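Local coordinates for protein endoglucanase FnCel5A (Fervidobacterium nodosum, PDB 3NCO) that probably hydrolyses internal beta-1,4-glucosidic bonds of cellulose, as a TIM-barrel endoglucanase of glycosyl hydrolase family 5, at residues E15-K18 and M19-H22; K48-E52 and R53-S57; V84-V87 and V88-L92; W309-P312 and L313-S316. All blocks are in the same frame, centred on the assembly; numbering follows the deposited sequence.

Interaction 1 (E15-K18 and M19-H22); sequences EYNK and MIGH
Tyr16 and Met19, a selenomethionine in the crystal, lie side by side on helix 12-20 and make a Met-aromatic contact. Met19 SE sits 3.7 Å from Tyr16 CD2 and approaches the ring obliquely, 45° off its normal. Met19 CG stands anti to its own carbonyl carbon (chi1 -70°), which carries SE back along the helix to the tyrosine; the ring's OH bonds Asp135.

Packing of a second kind joins Asn17 and Ile20, where CD1 of Ile20 comes within 3.6 Å of Asn17 OD1. The amide is engaged at both ends outside the helix, OD1 by Ser289 and ND2 by Ile256 O, so the methyl rests against a group already fixed. An alanine at Ile20 would remove CD1 and would probably leave the Asn17 amide and the nearby Phe138 and Phe257 with a gap beside them.

Backbone bonds form the third group. Met19 N to Glu15 O spans 3.3 Å, whereas Ile20 N has only weak bonds, to Tyr16 O at 3.4 Å and to Asn17 O at 3.0 Å. Gly21 then departs from helical geometry with positive phi (53°). With Ile20 N so weakly bonded, the Asn17 amide's bonds probably help hold this helix end.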
# COMPACT_ATOMS: atom_id res chain seq x y z
N GLU A 15 -15.65 2.26 -9.19
CA GLU A 15 -15.77 3.68 -8.89
C GLU A 15 -15.00 4.09 -7.63
O GLU A 15 -14.39 5.19 -7.58
CB GLU A 15 -17.23 4.08 -8.82
CG GLU A 15 -17.91 4.05 -10.21
CD GLU A 15 -17.16 4.89 -11.31
OE1 GLU A 15 -17.08 6.14 -11.17
OE2 GLU A 15 -16.64 4.27 -12.31
N TYR A 16 -15.06 3.23 -6.59
CA TYR A 16 -14.27 3.51 -5.38
C TYR A 16 -12.79 3.44 -5.70
O TYR A 16 -11.98 4.20 -5.15
CB TYR A 16 -14.64 2.56 -4.22
CG TYR A 16 -15.88 2.96 -3.48
CD1 TYR A 16 -17.11 2.38 -3.76
CD2 TYR A 16 -15.82 3.93 -2.51
CE1 TYR A 16 -18.27 2.79 -3.10
CE2 TYR A 16 -16.98 4.35 -1.81
CZ TYR A 16 -18.19 3.76 -2.11
OH TYR A 16 -19.35 4.16 -1.46
N ASN A 17 -12.39 2.51 -6.58
CA ASN A 17 -10.95 2.44 -6.95
C ASN A 17 -10.49 3.73 -7.60
O ASN A 17 -9.41 4.22 -7.31
CB ASN A 17 -10.69 1.24 -7.88
CG ASN A 17 -9.21 0.99 -8.11
OD1 ASN A 17 -8.43 0.88 -7.17
ND2 ASN A 17 -8.85 0.83 -9.37
N LYS A 18 -11.36 4.35 -8.41
CA LYS A 18 -11.02 5.64 -9.06
C LYS A 18 -10.83 6.76 -8.04
O LYS A 18 -10.07 7.72 -8.28
CB LYS A 18 -12.13 6.03 -10.06
CG LYS A 18 -11.95 5.34 -11.36
CD LYS A 18 -13.17 5.55 -12.27
CE LYS A 18 -12.93 6.71 -13.24
NZ LYS A 18 -12.82 8.03 -12.52
N MSE A 19 -11.53 6.63 -6.91
CA MSE A 19 -11.36 7.59 -5.81
C MSE A 19 -9.97 7.54 -5.17
O MSE A 19 -9.49 8.56 -4.65
CB MSE A 19 -12.44 7.40 -4.77
CG MSE A 19 -13.82 7.83 -5.25
SE MSE A 19 -15.15 7.25 -3.88
CE MSE A 19 -14.28 7.81 -2.24
N ILE A 20 -9.33 6.37 -5.20
CA ILE A 20 -7.92 6.29 -4.76
C ILE A 20 -7.07 7.23 -5.63
O ILE A 20 -6.17 7.91 -5.13
CB ILE A 20 -7.38 4.83 -4.80
CG1 ILE A 20 -8.22 3.96 -3.84
CG2 ILE A 20 -5.87 4.78 -4.45
CD1 ILE A 20 -7.80 2.47 -3.95
N GLY A 21 -7.35 7.23 -6.93
CA GLY A 21 -6.68 8.13 -7.85
C GLY A 21 -5.16 8.08 -7.80
O GLY A 21 -4.54 7.05 -8.02
N HIS A 22 -4.54 9.24 -7.57
CA HIS A 22 -3.12 9.30 -7.35
C HIS A 22 -2.83 9.60 -5.89
O HIS A 22 -3.15 10.69 -5.39
CB HIS A 22 -2.49 10.37 -8.23
CG HIS A 22 -2.55 10.09 -9.71
ND1 HIS A 22 -3.74 9.91 -10.39
CD2 HIS A 22 -1.57 10.01 -10.65
CE1 HIS A 22 -3.49 9.73 -11.68
NE2 HIS A 22 -2.18 9.78 -11.86

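Interaction 2 (K48-E52 and R53-S57); sequences KIIKE and RGFDS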
# COMPACT_ATOMS: atom_id res chain seq x y z
N LYS A 48 -2.54 18.11 5.23
CA LYS A 48 -2.87 19.34 4.54
C LYS A 48 -1.88 19.55 3.40
O LYS A 48 -2.26 19.92 2.31
CB LYS A 48 -2.84 20.54 5.52
CG LYS A 48 -3.03 21.90 4.85
CD LYS A 48 -2.93 23.02 5.88
CE LYS A 48 -2.95 24.38 5.16
NZ LYS A 48 -2.92 25.58 6.05
N ILE A 49 -0.60 19.25 3.66
CA ILE A 49 0.47 19.34 2.63
C ILE A 49 0.24 18.40 1.45
O ILE A 49 0.33 18.77 0.28
CB ILE A 49 1.82 19.10 3.33
CG1 ILE A 49 2.13 20.32 4.22
CG2 ILE A 49 2.97 18.87 2.36
CD1 ILE A 49 3.19 20.06 5.28
N ILE A 50 -0.04 17.16 1.79
CA ILE A 50 -0.35 16.18 0.76
C ILE A 50 -1.55 16.58 -0.11
O ILE A 50 -1.52 16.47 -1.34
CB ILE A 50 -0.57 14.77 1.44
CG1 ILE A 50 0.77 14.27 2.04
CG2 ILE A 50 -1.16 13.71 0.43
CD1 ILE A 50 0.63 13.02 2.91
N LYS A 51 -2.62 17.01 0.54
CA LYS A 51 -3.83 17.36 -0.22
C LYS A 51 -3.53 18.58 -1.07
O LYS A 51 -3.87 18.57 -2.26
CB LYS A 51 -5.01 17.65 0.72
CG LYS A 51 -6.34 18.09 -0.02
CD LYS A 51 -6.92 16.94 -0.84
CE LYS A 51 -8.24 17.34 -1.56
NZ LYS A 51 -8.86 16.12 -2.16
N GLU A 52 -2.87 19.61 -0.50
CA GLU A 52 -2.58 20.84 -1.28
C GLU A 52 -1.80 20.54 -2.54
O GLU A 52 -1.96 21.22 -3.58
CB GLU A 52 -1.78 21.91 -0.48
CG GLU A 52 -2.38 22.34 0.81
CD GLU A 52 -1.51 23.32 1.62
OE1 GLU A 52 -1.97 24.49 1.76
OE2 GLU A 52 -0.40 22.94 2.15
N ARG A 53 -0.89 19.57 -2.45
CA ARG A 53 -0.05 19.24 -3.61
C ARG A 53 -0.85 18.58 -4.72
O ARG A 53 -0.45 18.65 -5.90
CB ARG A 53 1.17 18.40 -3.20
CG ARG A 53 2.12 18.06 -4.34
CD ARG A 53 2.71 19.34 -5.01
NE ARG A 53 3.63 19.05 -6.10
CZ ARG A 53 3.23 18.78 -7.35
NH1 ARG A 53 1.93 18.78 -7.65
NH2 ARG A 53 4.13 18.49 -8.31
N GLY A 54 -1.98 17.98 -4.34
CA GLY A 54 -2.93 17.47 -5.32
C GLY A 54 -3.11 15.95 -5.31
O GLY A 54 -3.78 15.42 -6.18
N PHE A 55 -2.52 15.27 -4.32
CA PHE A 55 -2.79 13.82 -4.14
C PHE A 55 -4.26 13.62 -3.76
O PHE A 55 -4.86 14.52 -3.13
CB PHE A 55 -1.86 13.23 -3.07
CG PHE A 55 -0.42 13.17 -3.52
CD1 PHE A 55 0.01 12.16 -4.36
CD2 PHE A 55 0.49 14.16 -3.15
CE1 PHE A 55 1.34 12.08 -4.80
CE2 PHE A 55 1.79 14.16 -3.63
CZ PHE A 55 2.25 13.08 -4.43
N ASP A 56 -4.83 12.46 -4.14
CA ASP A 56 -6.22 12.15 -3.79
C ASP A 56 -6.36 11.32 -2.53
O ASP A 56 -7.43 11.32 -1.93
CB ASP A 56 -6.89 11.39 -4.93
CG ASP A 56 -6.82 12.12 -6.26
OD1 ASP A 56 -7.37 13.23 -6.38
OD2 ASP A 56 -6.16 11.56 -7.17
N SER A 57 -5.31 10.60 -2.17
CA SER A 57 -5.46 9.59 -1.11
C SER A 57 -4.13 9.32 -0.43
O SER A 57 -3.06 9.68 -0.95
CB SER A 57 -6.01 8.30 -1.72
OG SER A 57 -5.04 7.76 -2.62
O HOH W 1 -6.80 16.16 -4.24
O HOH W 2 -9.31 14.36 -4.70
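The Phe55 ring meets the preceding helix at its edge, where Ile50 O lies in the ring plane, 3.6 Å from Phe55 CD2. The Ile50 side chain crosses that of Phe55 at about a right angle and touches it through CG2, 3.6 Å from Phe55 CB. The ring of Trp309 also meets Phe55, with the two planes inclined at about 40°. An alanine in place of Phe55 would probably leave Ile50 CG2 and the Trp309 ring facing a gap at the end of the helix.

The helix closes in a Schellman motif. Gly54 has positive phi (115°), and Ile50 O receives two weak bonds, from Phe55 N and from Gly54 N, both at 3.4 Å. One residue earlier, Arg53 N bonds Ile49 O at 3.1 Å. With these backbone angles a CB on Gly54 would jam against the preceding carbonyl.

Lys51, its chain bent at chi2 (67°), sends NZ over the turn to a water at 2.9 Å, which donates to Phe55 O at 2.8 Å. NZ also bonds Asp95 O.

Helix 44-53 leads through this turn into strand 57-60 of the barrel: Ile50 and Phe55 pack on Ile24 of strand 22-25, Arg53 and Phe55 on Leu318 of helix 313-318, and Arg53 also on Trp309 of strand 308-309.

Interaction 3 (V84-V87 and V88-L92); sequences VKHV and VDVAL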
# COMPACT_ATOMS: atom_id res chain seq x y z
N VAL A 84 -4.20 5.91 15.91
CA VAL A 84 -4.60 5.64 14.51
C VAL A 84 -5.91 6.40 14.16
O VAL A 84 -6.05 6.98 13.06
CB VAL A 84 -4.65 4.11 14.21
CG1 VAL A 84 -5.07 3.85 12.78
CG2 VAL A 84 -3.28 3.50 14.41
N LYS A 85 -6.86 6.38 15.09
CA LYS A 85 -8.14 7.10 14.87
C LYS A 85 -7.87 8.58 14.68
O LYS A 85 -8.50 9.24 13.84
CB LYS A 85 -9.12 6.92 16.03
CG LYS A 85 -9.79 5.58 16.04
CD LYS A 85 -10.52 5.26 17.34
CE LYS A 85 -11.93 5.82 17.40
NZ LYS A 85 -12.64 5.19 18.58
N HIS A 86 -6.97 9.13 15.49
CA HIS A 86 -6.62 10.53 15.30
C HIS A 86 -6.04 10.80 13.91
O HIS A 86 -6.44 11.73 13.21
CB HIS A 86 -5.64 11.02 16.36
CG HIS A 86 -5.08 12.37 16.06
ND1 HIS A 86 -5.79 13.54 16.27
CD2 HIS A 86 -3.91 12.73 15.47
CE1 HIS A 86 -5.05 14.57 15.87
NE2 HIS A 86 -3.90 14.10 15.38
N VAL A 87 -5.13 9.91 13.48
CA VAL A 87 -4.46 10.13 12.20
C VAL A 87 -5.45 9.98 11.02
O VAL A 87 -5.39 10.70 10.02
CB VAL A 87 -3.29 9.11 12.09
CG1 VAL A 87 -2.82 8.96 10.70
CG2 VAL A 87 -2.17 9.54 13.00
N VAL A 88 -6.33 8.99 11.09
CA VAL A 88 -7.39 8.85 10.08
C VAL A 88 -8.31 10.06 10.06
O VAL A 88 -8.65 10.55 8.97
CB VAL A 88 -8.33 7.75 10.45
CG1 VAL A 88 -9.50 7.69 9.46
CG2 VAL A 88 -7.55 6.45 10.33
N ASP A 89 -8.67 10.55 11.25
CA ASP A 89 -9.55 11.72 11.37
C ASP A 89 -8.96 12.93 10.65
O ASP A 89 -9.65 13.61 9.87
CB ASP A 89 -9.76 12.11 12.84
CG ASP A 89 -10.71 11.17 13.58
OD1 ASP A 89 -11.43 10.39 12.93
OD2 ASP A 89 -10.72 11.28 14.83
N VAL A 90 -7.68 13.20 10.91
CA VAL A 90 -7.03 14.34 10.29
C VAL A 90 -6.95 14.16 8.76
O VAL A 90 -7.11 15.11 8.01
CB VAL A 90 -5.62 14.53 10.87
CG1 VAL A 90 -4.90 15.64 10.16
CG2 VAL A 90 -5.68 14.83 12.35
N ALA A 91 -6.66 12.96 8.29
CA ALA A 91 -6.55 12.84 6.83
C ALA A 91 -7.92 13.04 6.16
O ALA A 91 -8.01 13.69 5.14
CB ALA A 91 -5.97 11.46 6.47
N LEU A 92 -8.98 12.52 6.78
CA LEU A 92 -10.35 12.69 6.25
C LEU A 92 -10.76 14.15 6.35
O LEU A 92 -11.51 14.66 5.49
CB LEU A 92 -11.33 11.80 7.00
CG LEU A 92 -11.27 10.31 6.79
CD1 LEU A 92 -12.26 9.66 7.76
CD2 LEU A 92 -11.59 9.98 5.30
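His86 and Val90 meet obliquely, four residues apart on helix 78-93, with the valine methyl CG2 over one face of the imidazole. CG2 stands 3.4 Å above the ring plane and is displaced toward the rim, so its nearest ring atoms are CE1 and NE2. The line from the ring centroid to this methyl is 26° off the normal, which supports a CH-pi contact. The torsions of both residues serve it: the His86 ring leaves the helix with CG anti to the backbone N (chi1 170°), while Val90 CG2 is anti to its own carbonyl carbon and thereby faces back along the helix. The rim of the imidazole is held separately, since NE2 bonds Asp44 OD1.

This helix is the connection of a beta-alpha-beta crossover between strands 57-60 and 97-101 of the TIM barrel. Its inward side carries Val88 against Ile100 and Ala91 against Val98, and Val87 packs on Phe47 of helix 44-53. Val84 and Val88 follow one another along the helix; Val84 CG1 and Val88 CG2 come to 4.3 Å, a loose contact between chains that both also touch Phe130.

Beneath the side chains the backbone repeats the i to i+4 bond without interruption. Val88 N reaches Val84 O at 2.8 Å in an almost straight bond (173°), and Val90 N reaches His86 O at 3.0 Å. Asp89 N bonds Lys85 O at 2.9 Å. The Asp89 carboxylate folds back toward that same carbonyl, two acceptors without a bond between them, and OD1 is hydrogen-bonded to Tyr133 OH.

Interaction 4 (W309-P312 and L313-S316); sequences WIEP and LTTS
Glu311 folds over the first turn of helix 313-318, and its side chain runs outward to Thr314 and Thr315. Its CB starts away from the helix, and the bend at chi2 (-66°) beyond CG swings the carboxylate back over it. CD lies 3.5 Å from Thr315 OG1. At the tip the two oxygens divide their work. OE1 accepts from Thr315 OG1 at 2.7 Å and from Thr315 N at 3.2 Å, both on its syn side but from opposite faces of the carboxylate plane. OE2 lies 3.6 Å from Thr314 CB and forms a salt bridge with Arg53 NH2.

Pro312, which follows a cis peptide bond, occupies the N-cap position of this C-terminal helix, and the carboxylate of Glu311, the residue before it, takes up an amide of the first turn. Another acceptor comes from the chain entering the helix: Ile310 O is gripped twice by Thr314, through N at 2.9 Å and OG1 at 2.7 Å. Thr314 crosses Trp309 at about a right angle, its CG2 being 3.6 Å from the indole atom CE3. Regular helical bonding then begins with Ser316 N to Pro312 O, 2.8 Å long and nearly straight at 161°.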
# COMPACT_ATOMS: atom_id res chain seq x y z
N TRP A 309 8.51 20.05 -1.74
CA TRP A 309 8.53 18.84 -2.58
C TRP A 309 9.76 18.78 -3.50
O TRP A 309 10.20 19.81 -4.02
CB TRP A 309 7.27 18.79 -3.43
CG TRP A 309 6.01 18.69 -2.62
CD1 TRP A 309 5.22 19.74 -2.18
CD2 TRP A 309 5.39 17.50 -2.15
NE1 TRP A 309 4.15 19.24 -1.45
CE2 TRP A 309 4.23 17.87 -1.43
CE3 TRP A 309 5.70 16.14 -2.28
CZ2 TRP A 309 3.39 16.93 -0.82
CZ3 TRP A 309 4.88 15.20 -1.66
CH2 TRP A 309 3.72 15.60 -0.96
N ILE A 310 10.33 17.59 -3.62
CA ILE A 310 11.41 17.33 -4.55
C ILE A 310 10.80 17.29 -5.93
O ILE A 310 9.85 16.55 -6.18
CB ILE A 310 12.13 16.00 -4.22
CG1 ILE A 310 12.71 16.08 -2.80
CG2 ILE A 310 13.24 15.67 -5.25
CD1 ILE A 310 12.94 14.70 -2.17
N GLU A 311 11.32 18.15 -6.81
CA GLU A 311 10.80 18.27 -8.16
C GLU A 311 11.94 18.10 -9.16
O GLU A 311 13.06 18.54 -8.89
CB GLU A 311 10.18 19.67 -8.38
CG GLU A 311 8.89 19.94 -7.62
CD GLU A 311 7.71 19.08 -8.07
OE1 GLU A 311 7.84 18.35 -9.07
OE2 GLU A 311 6.64 19.16 -7.43
N PRO A 312 11.64 17.52 -10.33
CA PRO A 312 10.33 17.04 -10.79
C PRO A 312 9.92 15.62 -10.36
O PRO A 312 8.91 15.10 -10.88
CB PRO A 312 10.46 17.10 -12.32
CG PRO A 312 11.91 16.80 -12.56
CD PRO A 312 12.67 17.38 -11.38
N LEU A 313 10.65 15.01 -9.42
CA LEU A 313 10.24 13.68 -8.96
C LEU A 313 8.77 13.64 -8.54
O LEU A 313 8.07 12.67 -8.86
CB LEU A 313 11.11 13.16 -7.81
CG LEU A 313 10.86 11.70 -7.40
CD1 LEU A 313 11.16 10.76 -8.56
CD2 LEU A 313 11.76 11.38 -6.20
N THR A 314 8.33 14.66 -7.79
CA THR A 314 6.94 14.66 -7.29
C THR A 314 5.97 14.70 -8.43
O THR A 314 4.97 13.98 -8.45
CB THR A 314 6.70 15.80 -6.26
OG1 THR A 314 7.56 15.58 -5.13
CG2 THR A 314 5.24 15.85 -5.79
N THR A 315 6.28 15.56 -9.40
CA THR A 315 5.44 15.63 -10.62
C THR A 315 5.44 14.29 -11.37
O THR A 315 4.41 13.86 -11.91
CB THR A 315 5.88 16.81 -11.51
OG1 THR A 315 5.78 18.02 -10.73
CG2 THR A 315 5.01 16.91 -12.76
N SER A 316 6.58 13.61 -11.39
CA SER A 316 6.60 12.22 -11.95
C SER A 316 5.62 11.26 -11.30
O SER A 316 4.99 10.45 -12.00
CB SER A 316 8.00 11.58 -11.86
OG SER A 316 8.87 12.18 -12.83

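In the fold
All four contacts are partly buried, but their chemistry follows their place. Interaction 1, with its centre about 14 Å from that of the chain, combines amide bonds to the barrel strands with Met-aromatic packing; interaction 4, at about 20 Å, is the most peripheral and is made mainly by a carboxylate and hydroxyls at a helix start. Interactions 1 and 2 are both helix ends leading into neighbouring strands, and they join where His22 O meets Asp56 N at 2.7 Å. Interactions 2 and 4 share the Arg53-Glu311 salt bridge and packing of Phe55 on Trp309. Interaction 3 lies mid-helix, with regular backbone bonding, and touches none of the others.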